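Local coordinates for protein sugar isomerase (Sinorhizobium meliloti, PDB 3QC0) that binds zinc inside a xylose isomerase-like TIM barrel and probably interconverts sugars, at residues Glu5-Gln17 and Ala244-Arg258. Sequence-based numbering, arbitrary orientation.
Sequences EGLSINLATIREQ and AQEVEIFSADNWWKR
The closure of the TIM barrel lies here: first strand 7-10 meets last strand 245-247 in parallel, with a 33° angle between their short axes. The evidence is a ladder of four backbone bonds, Gln-245 N to Gly-6 O, Ser-8 N to Gln-245 O, Val-247 N to Ser-8 O and Asn-10 N to Val-247 O. Toward helix 260-274, Leu-7 CD1 packs 3.5 Å from Val-247 CG2, and Ile-9 lies alongside the same valine.

Ser-8 and Glu-246 point to the other face, and Asn-10 reaches across to the same glutamate. The extended first torsion of Asn-10 (chi1 -179°) swings its amide across, and ND2 bonds to Glu-246 OE2 at 2.8 Å, nearly straight at 169°, on the anti side and tilted out of the carboxylate plane. OD1 closes an Asx turn with Ala-12 N and also accepts from Trp-38, so both ends of the amide are fixed. Glu-246 OE1 and Ser-8 OG each hydrogen-bond with Thr-62 OG1. The Asn-10 amide also stacks, roughly parallel, on the carboxylate of Glu-248, which binds zinc with Glu-142, Asp-177 and His-204.

Beyond the strands, Thr-13 OG1 accepts from Ile-249 N at 3.0 Å. Trp-256 NE1 donates to Ala-12 O at 2.8 Å, though clearly bent, while Arg-15 CD sits over the six-membered ring, 3.8 Å from its centroid, in a CH-pi contact; Ser-251 N lies over the opposite face. An alanine in place of Trp-256 would remove the NE1 donor and the ring face under Arg-15, and is likely to leave Ala-12 O without that bond, a gap beside Ser-251, and the Arg-15 chain able to shift. Gln-17 NE2 reaches Arg-258 O at 2.8 Å. Such pairing of strands one and eight, continued by short 3-10 turns beside a metal-binding glutamate, is characteristic of a xylose isomerase-like TIM barrel.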
loop_
_atom_site.group_PDB
_atom_site.type_symbol
_atom_site.label_atom_id
_atom_site.label_comp_id
_atom_site.label_asym_id
_atom_site.label_seq_id
_atom_site.Cartn_x
_atom_site.Cartn_y
_atom_site.Cartn_z
ATOM N N GLU A 5 14.156 -26.741 12.405
ATOM C CA GLU A 5 12.818 -26.714 12.962
ATOM C C GLU A 5 12.205 -25.323 12.731
ATOM O O GLU A 5 12.877 -24.309 12.918
ATOM C CB GLU A 5 12.839 -26.949 14.465
ATOM N N GLY A 6 10.930 -25.323 12.378
ATOM C CA GLY A 6 10.122 -24.085 12.206
ATOM C C GLY A 6 10.266 -23.283 10.924
ATOM O O GLY A 6 9.772 -22.157 10.877
ATOM N N LEU A 7 10.982 -23.807 9.935
ATOM C CA LEU A 7 11.209 -23.152 8.651
ATOM C C LEU A 7 10.500 -23.914 7.521
ATOM O O LEU A 7 10.633 -25.135 7.385
ATOM C CB LEU A 7 12.705 -23.048 8.341
ATOM C CG LEU A 7 13.120 -22.330 7.054
ATOM C CD1 LEU A 7 12.551 -20.879 7.038
ATOM C CD2 LEU A 7 14.637 -22.334 6.880
ATOM N N SER A 8 9.769 -23.186 6.685
ATOM C CA SER A 8 9.161 -23.688 5.465
ATOM C C SER A 8 9.658 -22.843 4.304
ATOM O O SER A 8 9.928 -21.639 4.483
ATOM C CB SER A 8 7.630 -23.609 5.602
ATOM O OG SER A 8 6.988 -24.075 4.442
ATOM N N ILE A 9 9.758 -23.421 3.117
ATOM C CA ILE A 9 10.117 -22.671 1.912
ATOM C C ILE A 9 8.924 -22.668 0.961
ATOM O O ILE A 9 8.452 -23.707 0.508
ATOM C CB ILE A 9 11.360 -23.253 1.195
ATOM C CG1 ILE A 9 12.570 -23.293 2.143
ATOM C CG2 ILE A 9 11.658 -22.484 -0.107
ATOM C CD1 ILE A 9 13.163 -21.967 2.573
ATOM N N ASN A 10 8.397 -21.475 0.683
ATOM C CA ASN A 10 7.437 -21.312 -0.388
ATOM C C ASN A 10 8.249 -21.452 -1.670
ATOM O O ASN A 10 9.263 -20.779 -1.842
ATOM C CB ASN A 10 6.729 -19.958 -0.273
ATOM C CG ASN A 10 5.715 -19.751 -1.319
ATOM O OD1 ASN A 10 6.039 -19.739 -2.528
ATOM N ND2 ASN A 10 4.473 -19.434 -0.884
ATOM N N LEU A 11 7.838 -22.355 -2.558
ATOM C CA LEU A 11 8.672 -22.706 -3.693
ATOM C C LEU A 11 8.772 -21.613 -4.734
ATOM O O LEU A 11 9.577 -21.679 -5.633
ATOM C CB LEU A 11 8.163 -24.005 -4.318
ATOM C CG LEU A 11 8.158 -25.208 -3.367
ATOM C CD1 LEU A 11 7.876 -26.539 -4.144
ATOM C CD2 LEU A 11 9.430 -25.337 -2.534
ATOM N N ALA A 12 8.012 -20.522 -4.575
ATOM C CA ALA A 12 8.272 -19.357 -5.417
ATOM C C ALA A 12 9.697 -18.855 -5.222
ATOM O O ALA A 12 10.292 -18.283 -6.128
ATOM C CB ALA A 12 7.293 -18.227 -5.102
ATOM N N THR A 13 10.236 -19.063 -4.038
ATOM C CA THR A 13 11.572 -18.576 -3.689
ATOM C C THR A 13 12.662 -19.087 -4.629
ATOM O O THR A 13 13.634 -18.369 -4.902
ATOM C CB THR A 13 11.884 -18.925 -2.229
ATOM O OG1 THR A 13 10.925 -18.246 -1.414
ATOM C CG2 THR A 13 13.288 -18.476 -1.769
ATOM N N ILE A 14 12.458 -20.296 -5.156
ATOM C CA ILE A 14 13.433 -20.891 -6.104
ATOM C C ILE A 14 12.715 -21.350 -7.371
ATOM O O ILE A 14 13.053 -22.394 -7.994
ATOM C CB ILE A 14 14.282 -22.040 -5.427
ATOM C CG1 ILE A 14 13.392 -23.054 -4.717
ATOM C CG2 ILE A 14 15.340 -21.434 -4.455
ATOM C CD1 ILE A 14 14.159 -24.335 -4.228
ATOM N N ARG A 15 11.730 -20.567 -7.798
ATOM C CA ARG A 15 10.856 -20.970 -8.883
ATOM C C ARG A 15 11.535 -20.957 -10.247
ATOM O O ARG A 15 11.101 -21.687 -11.131
ATOM C CB ARG A 15 9.591 -20.089 -8.946
ATOM C CG ARG A 15 9.890 -18.626 -9.213
ATOM C CD ARG A 15 9.533 -18.166 -10.584
ATOM N NE ARG A 15 8.118 -18.321 -10.863
ATOM C CZ ARG A 15 7.571 -18.090 -12.058
ATOM N NH1 ARG A 15 8.324 -17.673 -13.079
ATOM N NH2 ARG A 15 6.262 -18.270 -12.241
ATOM N N GLU A 16 12.566 -20.133 -10.427
ATOM C CA GLU A 16 13.233 -20.057 -11.732
ATOM C C GLU A 16 14.202 -21.232 -11.880
ATOM O O GLU A 16 14.440 -21.708 -13.001
ATOM C CB GLU A 16 13.969 -18.726 -11.930
ATOM C CG GLU A 16 13.035 -17.516 -12.148
ATOM C CD GLU A 16 12.241 -17.594 -13.453
ATOM O OE1 GLU A 16 12.785 -18.053 -14.487
ATOM O OE2 GLU A 16 11.079 -17.177 -13.474
ATOM N N GLN A 17 14.700 -21.710 -10.741
ATOM C CA GLN A 17 15.782 -22.704 -10.701
ATOM C C GLN A 17 15.298 -24.134 -10.656
ATOM O O GLN A 17 15.993 -25.028 -11.133
ATOM C CB GLN A 17 16.644 -22.472 -9.464
ATOM C CG GLN A 17 17.267 -21.068 -9.401
ATOM C CD GLN A 17 16.491 -20.077 -8.525
ATOM O OE1 GLN A 17 15.249 -19.961 -8.627
ATOM N NE2 GLN A 17 17.217 -19.373 -7.657
ATOM N N ALA A 244 5.367 -22.963 11.344
ATOM C CA ALA A 244 6.588 -22.646 10.662
ATOM C C ALA A 244 6.469 -21.297 9.960
ATOM O O ALA A 244 5.380 -20.868 9.560
ATOM C CB ALA A 244 6.938 -23.717 9.649
ATOM N N GLN A 245 7.613 -20.652 9.816
ATOM C CA GLN A 245 7.694 -19.416 9.066
ATOM C C GLN A 245 8.038 -19.806 7.648
ATOM O O GLN A 245 9.019 -20.531 7.433
ATOM C CB GLN A 245 8.767 -18.501 9.658
ATOM C CG GLN A 245 8.461 -18.092 11.080
ATOM C CD GLN A 245 9.571 -17.249 11.692
ATOM O OE1 GLN A 245 9.944 -16.222 11.141
ATOM N NE2 GLN A 245 10.099 -17.678 12.822
ATOM N N GLU A 246 7.231 -19.330 6.696
ATOM C CA GLU A 246 7.314 -19.722 5.305
ATOM C C GLU A 246 8.000 -18.639 4.473
ATOM O O GLU A 246 7.461 -17.514 4.349
ATOM C CB GLU A 246 5.887 -19.985 4.806
ATOM C CG GLU A 246 5.790 -20.371 3.339
ATOM C CD GLU A 246 4.367 -20.438 2.881
ATOM O OE1 GLU A 246 3.560 -21.131 3.545
ATOM O OE2 GLU A 246 4.044 -19.798 1.864
ATOM N N VAL A 247 9.185 -18.929 3.964
ATOM C CA VAL A 247 9.950 -17.998 3.155
ATOM C C VAL A 247 9.406 -17.880 1.752
ATOM O O VAL A 247 9.407 -18.812 0.968
ATOM C CB VAL A 247 11.413 -18.363 3.067
ATOM C CG1 VAL A 247 12.159 -17.372 2.154
ATOM C CG2 VAL A 247 11.994 -18.473 4.500
ATOM N N GLU A 248 8.919 -16.689 1.439
ATOM C CA GLU A 248 8.302 -16.430 0.152
ATOM C C GLU A 248 8.928 -15.176 -0.434
ATOM O O GLU A 248 8.618 -14.048 -0.056
ATOM C CB GLU A 248 6.780 -16.276 0.288
ATOM C CG GLU A 248 6.083 -16.079 -1.038
ATOM C CD GLU A 248 4.611 -15.897 -0.892
ATOM O OE1 GLU A 248 4.195 -15.375 0.131
ATOM O OE2 GLU A 248 3.870 -16.335 -1.793
ATOM N N ILE A 249 9.876 -15.389 -1.333
ATOM C CA ILE A 249 10.645 -14.336 -1.978
ATOM C C ILE A 249 10.457 -14.392 -3.494
ATOM O O ILE A 249 10.707 -15.416 -4.120
ATOM C CB ILE A 249 12.160 -14.446 -1.651
ATOM C CG1 ILE A 249 12.376 -14.303 -0.145
ATOM C CG2 ILE A 249 12.960 -13.370 -2.433
ATOM C CD1 ILE A 249 13.775 -14.673 0.395
ATOM N N PHE A 250 10.021 -13.289 -4.080
ATOM C CA PHE A 250 9.996 -13.067 -5.517
ATOM C C PHE A 250 11.115 -12.068 -5.825
ATOM O O PHE A 250 11.014 -10.908 -5.420
ATOM C CB PHE A 250 8.654 -12.479 -6.020
ATOM C CG PHE A 250 7.399 -13.152 -5.487
ATOM C CD1 PHE A 250 7.359 -14.472 -5.107
ATOM C CD2 PHE A 250 6.212 -12.438 -5.450
ATOM C CE1 PHE A 250 6.175 -15.048 -4.618
ATOM C CE2 PHE A 250 5.039 -13.015 -4.974
ATOM C CZ PHE A 250 5.030 -14.325 -4.536
ATOM N N SER A 251 12.194 -12.495 -6.482
ATOM C CA SER A 251 13.365 -11.621 -6.695
ATOM C C SER A 251 13.974 -11.839 -8.073
ATOM O O SER A 251 14.929 -12.615 -8.233
ATOM C CB SER A 251 14.408 -11.832 -5.604
ATOM O OG SER A 251 15.561 -11.002 -5.807
ATOM N N ALA A 252 13.448 -11.121 -9.048
ATOM C CA ALA A 252 13.789 -11.366 -10.446
ATOM C C ALA A 252 15.251 -11.081 -10.734
ATOM O O ALA A 252 15.838 -11.754 -11.586
ATOM C CB ALA A 252 12.904 -10.543 -11.381
ATOM N N ASP A 253 15.832 -10.098 -10.072
ATOM C CA ASP A 253 17.203 -9.655 -10.411
ATOM C C ASP A 253 18.262 -10.081 -9.415
ATOM O O ASP A 253 19.450 -9.774 -9.612
ATOM C CB ASP A 253 17.220 -8.132 -10.564
ATOM C CG ASP A 253 16.525 -7.673 -11.853
ATOM O OD1 ASP A 253 16.387 -8.502 -12.803
ATOM O OD2 ASP A 253 16.133 -6.478 -11.922
ATOM N N ASN A 254 17.873 -10.813 -8.376
ATOM C CA ASN A 254 18.812 -11.295 -7.379
ATOM C C ASN A 254 18.618 -12.796 -7.096
ATOM O O ASN A 254 19.234 -13.632 -7.771
ATOM C CB ASN A 254 18.772 -10.433 -6.100
ATOM C CG ASN A 254 19.868 -10.776 -5.121
ATOM O OD1 ASN A 254 20.771 -11.565 -5.434
ATOM N ND2 ASN A 254 19.818 -10.186 -3.927
ATOM N N TRP A 255 17.752 -13.170 -6.169
ATOM C CA TRP A 255 17.710 -14.558 -5.678
ATOM C C TRP A 255 17.274 -15.561 -6.729
ATOM O O TRP A 255 17.770 -16.705 -6.720
ATOM C CB TRP A 255 16.866 -14.675 -4.403
ATOM C CG TRP A 255 17.404 -13.767 -3.373
ATOM C CD1 TRP A 255 16.886 -12.542 -2.981
ATOM C CD2 TRP A 255 18.602 -13.947 -2.627
ATOM N NE1 TRP A 255 17.699 -11.981 -2.052
ATOM C CE2 TRP A 255 18.770 -12.794 -1.819
ATOM C CE3 TRP A 255 19.578 -14.947 -2.591
ATOM C CZ2 TRP A 255 19.832 -12.649 -0.943
ATOM C CZ3 TRP A 255 20.630 -14.801 -1.727
ATOM C CH2 TRP A 255 20.755 -13.673 -0.909
ATOM N N TRP A 256 16.450 -15.152 -7.680
ATOM C CA TRP A 256 16.045 -16.065 -8.752
ATOM C C TRP A 256 17.178 -16.321 -9.753
ATOM O O TRP A 256 17.041 -17.221 -10.567
ATOM C CB TRP A 256 14.823 -15.565 -9.532
ATOM C CG TRP A 256 13.518 -15.716 -8.785
ATOM C CD1 TRP A 256 13.316 -16.368 -7.609
ATOM C CD2 TRP A 256 12.246 -15.209 -9.189
ATOM N NE1 TRP A 256 11.979 -16.306 -7.253
ATOM C CE2 TRP A 256 11.303 -15.598 -8.208
ATOM C CE3 TRP A 256 11.807 -14.470 -10.276
ATOM C CZ2 TRP A 256 9.960 -15.259 -8.287
ATOM C CZ3 TRP A 256 10.478 -14.135 -10.365
ATOM C CH2 TRP A 256 9.559 -14.547 -9.369
ATOM N N LYS A 257 18.228 -15.505 -9.699
ATOM C CA LYS A 257 19.376 -15.631 -10.615
ATOM C C LYS A 257 20.543 -16.364 -9.959
ATOM O O LYS A 257 21.618 -16.522 -10.576
ATOM C CB LYS A 257 19.823 -14.245 -11.089
ATOM C CG LYS A 257 18.875 -13.587 -12.086
ATOM C CD LYS A 257 19.386 -12.216 -12.535
ATOM C CE LYS A 257 18.642 -11.734 -13.782
ATOM N NZ LYS A 257 19.028 -10.355 -14.182
ATOM N N ARG A 258 20.358 -16.824 -8.722
ATOM C CA ARG A 258 21.419 -17.485 -7.971
ATOM C C ARG A 258 21.168 -18.993 -7.818
ATOM O O ARG A 258 20.039 -19.446 -7.946
ATOM C CB ARG A 258 21.570 -16.807 -6.612
ATOM C CG ARG A 258 22.122 -15.384 -6.779
ATOM C CD ARG A 258 21.941 -14.501 -5.601
ATOM N NE ARG A 258 22.834 -14.806 -4.500
ATOM C CZ ARG A 258 23.212 -13.929 -3.575
ATOM N NH1 ARG A 258 22.767 -12.681 -3.599
ATOM N NH2 ARG A 258 24.037 -14.303 -2.607
HETATM O O HOH W 1 9.457 -20.695 13.224
#